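Acyl-CoA dehydrogenase domain protein Tcur3483 (Thermomonospora curvata, PDB 6WY9) is probably a flavin-dependent acyl-CoA dehydrogenase that binds FAD and is likely to oxidise a CH-CH group of its substrate. Local coordinates at residues A156-R161 with K201-I206; T160-V163 with E168-I171; R192-A197 with E246-W251. All blocks are in the same frame, centred on the assembly; numbering follows the deposited sequence.

Contact 1 of 3, residues A156-R161 with K201-I206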
ATOM      1  N   ALA A 156       1.579 -31.521  -1.113  1.00 48.98           N
ATOM      2  CA  ALA A 156       2.198 -32.713  -1.680  1.00 50.93           C
ATOM      3  C   ALA A 156       3.030 -33.495  -0.659  1.00 52.46           C
ATOM      4  O   ALA A 156       3.475 -34.604  -0.973  1.00 51.57           O
ATOM      5  CB  ALA A 156       3.057 -32.349  -2.903  1.00 52.26           C
ATOM      6  N   SER A 157       3.207 -32.981   0.560  1.00 52.72           N
ATOM      7  CA  SER A 157       3.829 -33.735   1.643  1.00 56.05           C
ATOM      8  C   SER A 157       2.833 -34.491   2.507  1.00 52.12           C
ATOM      9  O   SER A 157       3.220 -34.942   3.582  1.00 52.14           O
ATOM     10  CB  SER A 157       4.618 -32.798   2.563  1.00 59.97           C
ATOM     11  OG  SER A 157       5.854 -32.496   1.963  1.00 63.90           O
ATOM     12  N   LEU A 158       1.563 -34.592   2.108  1.00 48.26           N
ATOM     13  CA  LEU A 158       0.588 -35.259   2.960  1.00 46.48           C
ATOM     14  C   LEU A 158       1.003 -36.713   3.232  1.00 48.01           C
ATOM     15  O   LEU A 158       1.678 -37.357   2.420  1.00 49.24           O
ATOM     16  CB  LEU A 158      -0.804 -35.184   2.299  1.00 46.93           C
ATOM     17  CG  LEU A 158      -0.862 -35.860   0.920  1.00 47.67           C
ATOM     18  CD1 LEU A 158      -1.046 -37.409   1.014  1.00 49.81           C
ATOM     19  CD2 LEU A 158      -1.906 -35.169  -0.008  1.00 45.05           C
ATOM     20  N   THR A 159       0.613 -37.224   4.405  1.00 49.23           N
ATOM     21  CA  THR A 159       1.012 -38.543   4.866  1.00 55.46           C
ATOM     22  C   THR A 159      -0.154 -39.460   5.185  1.00 57.91           C
ATOM     23  O   THR A 159       0.089 -40.625   5.513  1.00 60.69           O
ATOM     24  CB  THR A 159       1.882 -38.440   6.134  1.00 57.02           C
ATOM     25  OG1 THR A 159       1.149 -37.723   7.141  1.00 54.98           O
ATOM     26  CG2 THR A 159       3.192 -37.700   5.834  1.00 57.04           C
ATOM     27  N   THR A 160      -1.400 -38.973   5.152  1.00 55.74           N
ATOM     28  CA  THR A 160      -2.522 -39.896   5.281  1.00 55.36           C
ATOM     29  C   THR A 160      -2.316 -41.010   4.262  1.00 56.05           C
ATOM     30  O   THR A 160      -2.119 -40.747   3.074  1.00 54.84           O
ATOM     31  CB  THR A 160      -3.869 -39.183   5.048  1.00 53.97           C
ATOM     32  OG1 THR A 160      -4.133 -38.257   6.112  1.00 51.69           O
ATOM     33  CG2 THR A 160      -5.032 -40.212   4.973  1.00 55.67           C
ATOM     34  N   ARG A 161      -2.324 -42.246   4.720  1.00 57.82           N
ATOM     35  CA  ARG A 161      -1.901 -43.352   3.879  1.00 62.97           C
ATOM     36  C   ARG A 161      -3.080 -44.254   3.558  1.00 64.12           C
ATOM     37  O   ARG A 161      -3.998 -44.428   4.366  1.00 65.91           O
ATOM     38  CB  ARG A 161      -0.792 -44.179   4.543  1.00 66.46           C
ATOM     39  CG  ARG A 161      -1.295 -45.092   5.627  1.00 70.88           C
ATOM     40  CD  ARG A 161      -0.230 -46.098   6.083  1.00 75.59           C
ATOM     41  NE  ARG A 161      -0.778 -47.119   6.983  1.00 80.46           N
ATOM     42  CZ  ARG A 161      -0.498 -47.219   8.283  1.00 83.29           C
ATOM     43  NH1 ARG A 161       0.336 -46.364   8.857  1.00 83.34           N
ATOM     44  NH2 ARG A 161      -1.047 -48.179   9.013  1.00 85.81           N
ATOM     45  N   LYS A 201       3.967 -37.745  -7.024  1.00 70.05           N
ATOM     46  CA  LYS A 201       3.585 -38.935  -7.778  1.00 71.24           C
ATOM     47  C   LYS A 201       3.189 -40.097  -6.870  1.00 68.55           C
ATOM     48  O   LYS A 201       3.110 -41.237  -7.334  1.00 69.53           O
ATOM     49  CB  LYS A 201       4.713 -39.339  -8.733  1.00 74.79           C
ATOM     50  CG  LYS A 201       5.419 -38.126  -9.338  1.00 76.15           C
ATOM     51  CD  LYS A 201       5.684 -38.213 -10.828  1.00 80.69           C
ATOM     52  CE  LYS A 201       6.797 -39.187 -11.137  1.00 84.58           C
ATOM     53  NZ  LYS A 201       7.612 -38.850 -12.359  1.00 88.47           N
ATOM     54  N   GLY A 202       2.933 -39.827  -5.586  1.00 64.35           N
ATOM     55  CA  GLY A 202       2.596 -40.866  -4.629  1.00 62.47           C
ATOM     56  C   GLY A 202       1.188 -40.755  -4.069  1.00 59.68           C
ATOM     57  O   GLY A 202       0.833 -41.454  -3.118  1.00 59.09           O
ATOM     58  N   ILE A 203       0.357 -39.912  -4.681  1.00 58.43           N
ATOM     59  CA  ILE A 203      -0.920 -39.489  -4.110  1.00 55.14           C
ATOM     60  C   ILE A 203      -2.059 -40.035  -4.954  1.00 58.67           C
ATOM     61  O   ILE A 203      -1.970 -40.064  -6.187  1.00 60.93           O
ATOM     62  CB  ILE A 203      -0.975 -37.957  -4.038  1.00 51.32           C
ATOM     63  CG1 ILE A 203       0.089 -37.457  -3.068  1.00 48.66           C
ATOM     64  CG2 ILE A 203      -2.377 -37.452  -3.606  1.00 49.21           C
ATOM     65  CD1 ILE A 203       0.352 -35.972  -3.212  1.00 47.85           C
ATOM     66  N   SER A 204      -3.131 -40.457  -4.295  1.00 58.78           N
ATOM     67  CA  SER A 204      -4.377 -40.754  -4.985  1.00 60.72           C
ATOM     68  C   SER A 204      -5.541 -40.050  -4.293  1.00 59.18           C
ATOM     69  O   SER A 204      -5.486 -39.731  -3.100  1.00 57.88           O
ATOM     70  CB  SER A 204      -4.625 -42.266  -5.048  1.00 62.75           C
ATOM     71  OG  SER A 204      -3.487 -42.939  -5.562  1.00 64.63           O
ATOM     72  N   ILE A 205      -6.577 -39.770  -5.075  1.00 59.01           N
ATOM     73  CA  ILE A 205      -7.866 -39.318  -4.563  1.00 58.01           C
ATOM     74  C   ILE A 205      -8.746 -40.543  -4.328  1.00 60.43           C
ATOM     75  O   ILE A 205      -8.914 -41.380  -5.228  1.00 62.44           O
ATOM     76  CB  ILE A 205      -8.511 -38.334  -5.557  1.00 59.29           C
ATOM     77  CG1 ILE A 205      -7.696 -37.032  -5.603  1.00 56.39           C
ATOM     78  CG2 ILE A 205     -10.003 -38.093  -5.251  1.00 60.70           C
ATOM     79  CD1 ILE A 205      -7.699 -36.220  -4.303  1.00 53.07           C
ATOM     80  N   ILE A 206      -9.287 -40.677  -3.114  1.00 60.16           N
ATOM     81  CA  ILE A 206     -10.198 -41.774  -2.782  1.00 63.31           C
ATOM     82  C   ILE A 206     -11.479 -41.224  -2.149  1.00 62.11           C
ATOM     83  O   ILE A 206     -11.423 -40.356  -1.264  1.00 60.33           O
ATOM     84  CB  ILE A 206      -9.550 -42.804  -1.832  1.00 65.23           C
ATOM     85  CG1 ILE A 206      -8.156 -43.186  -2.327  1.00 67.72           C
ATOM     86  CG2 ILE A 206     -10.449 -44.033  -1.730  1.00 67.22           C
ATOM     87  CD1 ILE A 206      -7.462 -44.344  -1.519  1.00 70.07           C
TER

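Contact 2 of 3, residues T160-V163 with E168-I171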
ATOM      1  N   THR A 160      -1.400 -38.973   5.152  1.00 55.74           N
ATOM      2  CA  THR A 160      -2.522 -39.896   5.281  1.00 55.36           C
ATOM      3  C   THR A 160      -2.316 -41.010   4.262  1.00 56.05           C
ATOM      4  O   THR A 160      -2.119 -40.747   3.074  1.00 54.84           O
ATOM      5  CB  THR A 160      -3.869 -39.183   5.048  1.00 53.97           C
ATOM      6  OG1 THR A 160      -4.133 -38.257   6.112  1.00 51.69           O
ATOM      7  CG2 THR A 160      -5.032 -40.212   4.973  1.00 55.67           C
ATOM      8  N   ARG A 161      -2.324 -42.246   4.720  1.00 57.82           N
ATOM      9  CA  ARG A 161      -1.901 -43.352   3.879  1.00 62.97           C
ATOM     10  C   ARG A 161      -3.080 -44.254   3.558  1.00 64.12           C
ATOM     11  O   ARG A 161      -3.998 -44.428   4.366  1.00 65.91           O
ATOM     12  CB  ARG A 161      -0.792 -44.179   4.543  1.00 66.46           C
ATOM     13  CG  ARG A 161      -1.295 -45.092   5.627  1.00 70.88           C
ATOM     14  CD  ARG A 161      -0.230 -46.098   6.083  1.00 75.59           C
ATOM     15  NE  ARG A 161      -0.778 -47.119   6.983  1.00 80.46           N
ATOM     16  CZ  ARG A 161      -0.498 -47.219   8.283  1.00 83.29           C
ATOM     17  NH1 ARG A 161       0.336 -46.364   8.857  1.00 83.34           N
ATOM     18  NH2 ARG A 161      -1.047 -48.179   9.013  1.00 85.81           N
ATOM     19  N   ALA A 162      -3.038 -44.823   2.358  1.00 62.87           N
ATOM     20  CA  ALA A 162      -4.004 -45.814   1.923  1.00 62.76           C
ATOM     21  C   ALA A 162      -3.193 -46.969   1.368  1.00 67.18           C
ATOM     22  O   ALA A 162      -2.427 -46.778   0.418  1.00 67.56           O
ATOM     23  CB  ALA A 162      -4.959 -45.246   0.871  1.00 59.19           C
ATOM     24  N   VAL A 163      -3.323 -48.146   1.984  1.00 70.96           N
ATOM     25  CA  VAL A 163      -2.522 -49.315   1.636  1.00 75.27           C
ATOM     26  C   VAL A 163      -3.423 -50.376   1.013  1.00 76.88           C
ATOM     27  O   VAL A 163      -4.539 -50.610   1.487  1.00 76.01           O
ATOM     28  CB  VAL A 163      -1.792 -49.890   2.869  1.00 80.26           C
ATOM     29  CG1 VAL A 163      -0.869 -48.869   3.484  1.00 77.93           C
ATOM     30  CG2 VAL A 163      -2.798 -50.397   3.893  1.00 83.81           C
ATOM     31  N   GLU A 168      -9.478 -53.738  -1.677  1.00 91.50           N
ATOM     32  CA  GLU A 168      -9.818 -52.686  -0.730  1.00 89.26           C
ATOM     33  C   GLU A 168      -8.580 -51.850  -0.445  1.00 84.70           C
ATOM     34  O   GLU A 168      -7.448 -52.340  -0.528  1.00 85.77           O
ATOM     35  CB  GLU A 168     -10.336 -53.247   0.609  1.00 92.92           C
ATOM     36  CG  GLU A 168     -11.743 -53.831   0.621  1.00 97.47           C
ATOM     37  CD  GLU A 168     -12.202 -54.140   2.041  1.00 99.94           C
ATOM     38  OE1 GLU A 168     -13.404 -53.963   2.348  1.00101.12           O
ATOM     39  OE2 GLU A 168     -11.346 -54.548   2.859  1.00101.07           O
ATOM     40  N   PHE A 169      -8.799 -50.589  -0.091  1.00 79.25           N
ATOM     41  CA  PHE A 169      -7.758 -49.767   0.500  1.00 75.23           C
ATOM     42  C   PHE A 169      -8.046 -49.608   1.982  1.00 73.36           C
ATOM     43  O   PHE A 169      -9.212 -49.500   2.386  1.00 74.04           O
ATOM     44  CB  PHE A 169      -7.675 -48.394  -0.171  1.00 72.78           C
ATOM     45  CG  PHE A 169      -6.758 -48.364  -1.342  1.00 73.58           C
ATOM     46  CD1 PHE A 169      -5.392 -48.395  -1.153  1.00 72.43           C
ATOM     47  CD2 PHE A 169      -7.257 -48.314  -2.637  1.00 75.71           C
ATOM     48  CE1 PHE A 169      -4.529 -48.366  -2.225  1.00 73.21           C
ATOM     49  CE2 PHE A 169      -6.391 -48.292  -3.720  1.00 76.45           C
ATOM     50  CZ  PHE A 169      -5.024 -48.320  -3.509  1.00 75.16           C
ATOM     51  N   VAL A 170      -6.983 -49.615   2.786  1.00 71.34           N
ATOM     52  CA  VAL A 170      -7.059 -49.376   4.224  1.00 70.89           C
ATOM     53  C   VAL A 170      -6.430 -48.012   4.473  1.00 69.02           C
ATOM     54  O   VAL A 170      -5.257 -47.790   4.139  1.00 69.10           O
ATOM     55  CB  VAL A 170      -6.354 -50.481   5.034  1.00 73.27           C
ATOM     56  CG1 VAL A 170      -6.605 -50.302   6.533  1.00 74.50           C
ATOM     57  CG2 VAL A 170      -6.835 -51.835   4.595  1.00 74.72           C
ATOM     58  N   ILE A 171      -7.208 -47.100   5.044  1.00 67.62           N
ATOM     59  CA  ILE A 171      -6.855 -45.684   5.117  1.00 65.29           C
ATOM     60  C   ILE A 171      -6.603 -45.315   6.572  1.00 66.97           C
ATOM     61  O   ILE A 171      -7.450 -45.563   7.441  1.00 68.97           O
ATOM     62  CB  ILE A 171      -7.953 -44.801   4.502  1.00 61.43           C
ATOM     63  CG1 ILE A 171      -8.240 -45.182   3.045  1.00 61.29           C
ATOM     64  CG2 ILE A 171      -7.605 -43.299   4.588  1.00 58.61           C
ATOM     65  CD1 ILE A 171      -9.464 -44.469   2.477  1.00 59.86           C
TER
HETATM   66  O   HOH W   1      -3.527 -47.854   5.889  1.00 74.83           O

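Contact 3 of 3, residues R192-A197 with E246-W251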
ATOM      1  N   ARG A 192      -1.687 -40.760   0.489  1.00 54.60           N
ATOM      2  CA  ARG A 192      -0.410 -41.326   0.033  1.00 56.24           C
ATOM      3  C   ARG A 192      -0.578 -42.814  -0.273  1.00 57.61           C
ATOM      4  O   ARG A 192      -0.773 -43.631   0.635  1.00 57.95           O
ATOM      5  CB  ARG A 192       0.669 -41.119   1.091  1.00 53.81           C
ATOM      6  CG  ARG A 192       2.036 -41.783   0.773  1.00 56.91           C
ATOM      7  CD  ARG A 192       2.878 -40.906  -0.142  1.00 57.68           C
ATOM      8  NE  ARG A 192       2.722 -39.503   0.228  1.00 55.82           N
ATOM      9  CZ  ARG A 192       2.957 -38.460  -0.569  1.00 55.92           C
ATOM     10  NH1 ARG A 192       2.719 -37.233  -0.125  1.00 52.52           N
ATOM     11  NH2 ARG A 192       3.402 -38.628  -1.813  1.00 57.26           N
ATOM     12  N   THR A 193      -0.493 -43.178  -1.553  1.00 61.26           N
ATOM     13  CA  THR A 193      -0.590 -44.579  -1.958  1.00 64.75           C
ATOM     14  C   THR A 193       0.762 -45.211  -2.301  1.00 66.64           C
ATOM     15  O   THR A 193       0.880 -46.451  -2.329  1.00 67.86           O
ATOM     16  CB  THR A 193      -1.562 -44.706  -3.155  1.00 68.00           C
ATOM     17  OG1 THR A 193      -1.306 -43.676  -4.123  1.00 67.31           O
ATOM     18  CG2 THR A 193      -3.019 -44.544  -2.691  1.00 67.06           C
ATOM     19  N   ASP A 194       1.796 -44.417  -2.547  1.00 67.56           N
ATOM     20  CA  ASP A 194       3.107 -44.983  -2.861  1.00 73.18           C
ATOM     21  C   ASP A 194       4.155 -44.230  -2.063  1.00 77.54           C
ATOM     22  O   ASP A 194       4.622 -43.161  -2.493  1.00 76.65           O
ATOM     23  CB  ASP A 194       3.424 -44.929  -4.347  1.00 73.61           C
ATOM     24  CG  ASP A 194       4.762 -45.588  -4.674  1.00 76.22           C
ATOM     25  OD1 ASP A 194       5.547 -45.870  -3.741  1.00 76.34           O
ATOM     26  OD2 ASP A 194       5.020 -45.836  -5.865  1.00 78.17           O
ATOM     27  N   PRO A 195       4.573 -44.767  -0.917  1.00 83.64           N
ATOM     28  CA  PRO A 195       5.459 -44.008  -0.031  1.00 84.78           C
ATOM     29  C   PRO A 195       6.867 -43.843  -0.574  1.00 86.09           C
ATOM     30  O   PRO A 195       7.644 -43.096   0.024  1.00 86.22           O
ATOM     31  CB  PRO A 195       5.458 -44.839   1.263  1.00 87.23           C
ATOM     32  CG  PRO A 195       4.661 -46.127   0.941  1.00 89.36           C
ATOM     33  CD  PRO A 195       4.499 -46.185  -0.536  1.00 88.68           C
ATOM     34  N   GLU A 196       7.229 -44.511  -1.669  1.00 86.72           N
ATOM     35  CA  GLU A 196       8.577 -44.402  -2.203  1.00 87.21           C
ATOM     36  C   GLU A 196       8.682 -43.485  -3.416  1.00 81.49           C
ATOM     37  O   GLU A 196       9.796 -43.193  -3.851  1.00 80.39           O
ATOM     38  CB  GLU A 196       9.123 -45.795  -2.561  1.00 96.33           C
ATOM     39  CG  GLU A 196       9.282 -46.738  -1.366  1.00104.65           C
ATOM     40  CD  GLU A 196      10.673 -46.696  -0.721  1.00113.19           C
ATOM     41  OE1 GLU A 196      10.855 -45.967   0.280  1.00114.01           O
ATOM     42  OE2 GLU A 196      11.587 -47.409  -1.204  1.00118.85           O
ATOM     43  N   ALA A 197       7.566 -43.004  -3.961  1.00 78.16           N
ATOM     44  CA  ALA A 197       7.573 -42.197  -5.173  1.00 75.80           C
ATOM     45  C   ALA A 197       7.855 -40.731  -4.873  1.00 71.45           C
ATOM     46  O   ALA A 197       7.666 -40.259  -3.743  1.00 69.07           O
ATOM     47  CB  ALA A 197       6.228 -42.315  -5.890  1.00 75.52           C
ATOM     48  N   GLU A 246      -6.245 -42.500 -11.844  1.00 83.07           N
ATOM     49  CA  GLU A 246      -5.271 -43.571 -11.703  1.00 86.66           C
ATOM     50  C   GLU A 246      -4.602 -43.523 -10.336  1.00 79.75           C
ATOM     51  O   GLU A 246      -4.404 -42.451  -9.755  1.00 75.79           O
ATOM     52  CB  GLU A 246      -4.212 -43.490 -12.803  1.00 95.07           C
ATOM     53  CG  GLU A 246      -4.649 -44.155 -14.077  1.00104.64           C
ATOM     54  CD  GLU A 246      -4.101 -43.471 -15.303  1.00110.91           C
ATOM     55  OE1 GLU A 246      -3.159 -42.659 -15.150  1.00110.46           O
ATOM     56  OE2 GLU A 246      -4.620 -43.742 -16.413  1.00115.99           O
ATOM     57  N   ILE A 247      -4.255 -44.708  -9.822  1.00 76.91           N
ATOM     58  CA  ILE A 247      -3.553 -44.782  -8.548  1.00 72.62           C
ATOM     59  C   ILE A 247      -2.204 -44.097  -8.698  1.00 72.72           C
ATOM     60  O   ILE A 247      -1.497 -44.277  -9.701  1.00 74.99           O
ATOM     61  CB  ILE A 247      -3.438 -46.246  -8.082  1.00 72.21           C
ATOM     62  CG1 ILE A 247      -4.827 -46.778  -7.705  1.00 72.18           C
ATOM     63  CG2 ILE A 247      -2.479 -46.391  -6.891  1.00 69.12           C
ATOM     64  CD1 ILE A 247      -4.892 -48.292  -7.551  1.00 75.58           C
ATOM     65  N   ASN A 248      -1.863 -43.266  -7.717  1.00 70.84           N
ATOM     66  CA  ASN A 248      -0.676 -42.422  -7.690  1.00 70.22           C
ATOM     67  C   ASN A 248      -0.753 -41.253  -8.666  1.00 70.08           C
ATOM     68  O   ASN A 248       0.219 -40.478  -8.747  1.00 69.90           O
ATOM     69  CB  ASN A 248       0.598 -43.222  -7.956  1.00 73.54           C
ATOM     70  CG  ASN A 248       0.819 -44.286  -6.916  1.00 74.06           C
ATOM     71  OD1 ASN A 248       0.512 -44.081  -5.740  1.00 72.49           O
ATOM     72  ND2 ASN A 248       1.332 -45.429  -7.334  1.00 76.26           N
ATOM     73  N   GLY A 249      -1.865 -41.090  -9.397  1.00 69.42           N
ATOM     74  CA  GLY A 249      -2.069 -39.982 -10.314  1.00 68.54           C
ATOM     75  C   GLY A 249      -2.984 -38.906  -9.751  1.00 64.91           C
ATOM     76  O   GLY A 249      -3.567 -38.110 -10.494  1.00 65.43           O
ATOM     77  N   GLY A 250      -3.085 -38.839  -8.422  1.00 62.95           N
ATOM     78  CA  GLY A 250      -4.062 -37.976  -7.792  1.00 61.56           C
ATOM     79  C   GLY A 250      -3.750 -36.496  -7.873  1.00 63.48           C
ATOM     80  O   GLY A 250      -4.639 -35.675  -7.628  1.00 62.48           O
ATOM     81  N   TRP A 251      -2.515 -36.129  -8.210  1.00 65.65           N
ATOM     82  CA  TRP A 251      -2.184 -34.713  -8.161  1.00 65.78           C
ATOM     83  C   TRP A 251      -2.917 -33.939  -9.252  1.00 68.14           C
ATOM     84  O   TRP A 251      -3.390 -32.825  -9.012  1.00 67.40           O
ATOM     85  CB  TRP A 251      -0.673 -34.500  -8.248  1.00 65.85           C
ATOM     86  CG  TRP A 251      -0.294 -33.088  -7.881  1.00 63.86           C
ATOM     87  CD1 TRP A 251       0.147 -32.117  -8.726  1.00 65.09           C
ATOM     88  CD2 TRP A 251      -0.358 -32.489  -6.577  1.00 60.26           C
ATOM     89  NE1 TRP A 251       0.375 -30.952  -8.031  1.00 62.80           N
ATOM     90  CE2 TRP A 251       0.069 -31.151  -6.713  1.00 60.11           C
ATOM     91  CE3 TRP A 251      -0.734 -32.956  -5.304  1.00 58.22           C
ATOM     92  CZ2 TRP A 251       0.132 -30.260  -5.622  1.00 56.81           C
ATOM     93  CZ3 TRP A 251      -0.672 -32.075  -4.217  1.00 55.82           C
ATOM     94  CH2 TRP A 251      -0.250 -30.736  -4.391  1.00 55.14           C
TER

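Contact 1 of 3, residues A156-R161 with K201-I206
I203 reaches across to A156 and L158 with a single methyl group, and nearly all of the contact gathers round that atom. Its CD1 stands 4.0 Å from A156 CA, where it meets the backbone of the loop, and 4.0 Å from L158 CD2, one branch of the leucine fork. The isoleucine projects toward the loop from the first residue of strand 203-209. With CG1 beside the backbone N (chi1 -65°) and CD1 carried onward in an extended arm (chi2 165°), the methyl is the part of the side chain that advances farthest. L158 does not aim its CB at the strand; chi1 of 60°, with CG between the backbone N and the carbonyl carbon, swings the fork back until CD2 comes up to the isoleucine. All three residues are buried, and the meeting is wholly apolar, with no hydrogen bond between the segments. The rest is loose. The CA atoms of A156 and I203 remain 7.8 Å apart, only 123 Å² is buried in total, and the hydroxyl-bearing S157 turns away to bond D154 through OG, while T159 lies at the solvent. Beyond the leucine, T159 and T160 run farther from the strand and make no contact with residues 201-206. Around the small apolar patch, R192, which also touches I203, bonds the carbonyl oxygens of A156 and L158 through NH1. L158 also lies on A190 of strand 186-192 and K175 of strand 168-176, while I203 is backed by W251 and I254 of helix 250-260, placing the contact between two strands and a helix.

Contact 2 of 3, residues T160-V163 with E168-I171
V163 and V170 form an antiparallel hydrogen-bonded pair that uses the backbone N-H and carbonyl of both residues. V163 N gives to V170 O at 2.9 Å (162° at the hydrogen), and V170 N gives to V163 O at 2.9 Å (165°). The next pair, A162 with I171, is non-hydrogen-bonded; its CA atoms come within 4.3 Å, and I171 CA makes a CH...O contact of 3.2 Å to R161 O. V170 O also receives A162 CA-H, and a water accepting from R161 NE at 3.0 Å appears to donate to it, although that second link is suspiciously short. T160 OG1 is satisfied by E148 and the carboxylate of E168 by a salt bridge to R237. On the buried face A162 CB rests 3.8 Å from F169 CD1 and touches I171 CG1; on the other, V163 CG2, held between its backbone N and carbonyl carbon, meets V170 CB. The segments belong to the beta hairpin of strands 161-164 and 168-176. Backbone bonds from F169 and I171 continue to strand 227-239, A162 bonds R192 at the end of strand 186-192, and the buried side chains pack on I206 and V208 of strand 203-209.

Contact 3 of 3, residues R192-A197 with E246-W251
T193 and N248 bring their CA atoms to 6.1 Å where two loops meet: a type I turn spans D194 to A197, and a type II turn spans E246 to G249, closed by G249 N to E246 O at 2.9 Å. N248 holds the third position of its turn with a positive phi of 72°. Its amide carries the contact. OD1 accepts from T193 OG1 at 2.5 Å, a distance so short that its exact value is doubtful. The threonine hydroxyl lies between its backbone N and carbonyl carbon (chi1 45°), on the side facing the amide. The same OD1 approaches D194 CB at 3.3 Å, so the amide oxygen lies against both loop residues. Carboxylate and amide are turned 46° apart, and no bond joins them. Instead D194 OD1 takes the backbone N of E196 at 3.0 Å, an Asx turn that fixes the aspartate to its own loop. I247 CG2 completes the contact beside T193, 4.1 Å from OG1. A valine in place of the asparagine would probably deprive T193 OG1 of this acceptor and sit badly at the positive phi. S204 OG bonds both T193 OG1 and N248 N, tying the two loops through a third residue. G202 O also bonds the threonine hydroxyl and would compete for its hydrogen. A type II turn with asparagine in its third position is a familiar motif, used here on the way into helix 250-260, where the beta-rich middle domain of the acyl-CoA dehydrogenase fold passes to the helical C-terminal domain.

The three contacts lie on one side of the chain and are joined by shared residues and backbone bonds. Contacts 1 and 3 are closest, with centres about 6 Å apart; T193 N probably bonds G202 O (2.7 Å). Contacts 1 and 2, about 10 Å between centres, share T160 and R161 and touch where I206 CD1 meets A162 CB at 3.6 Å. Contact 2 lies about 11 Å from contact 3, centre to centre, linked by a probable bond from R192 N to T160 O at 2.6 Å. The cofactor is nearest to the first two: the side chain of L158 is about 9 Å, and that of T160 about 10 Å, from the bound dihydroflavine-adenine dinucleotide, whereas contact 3 lies away from the FAD-binding residues.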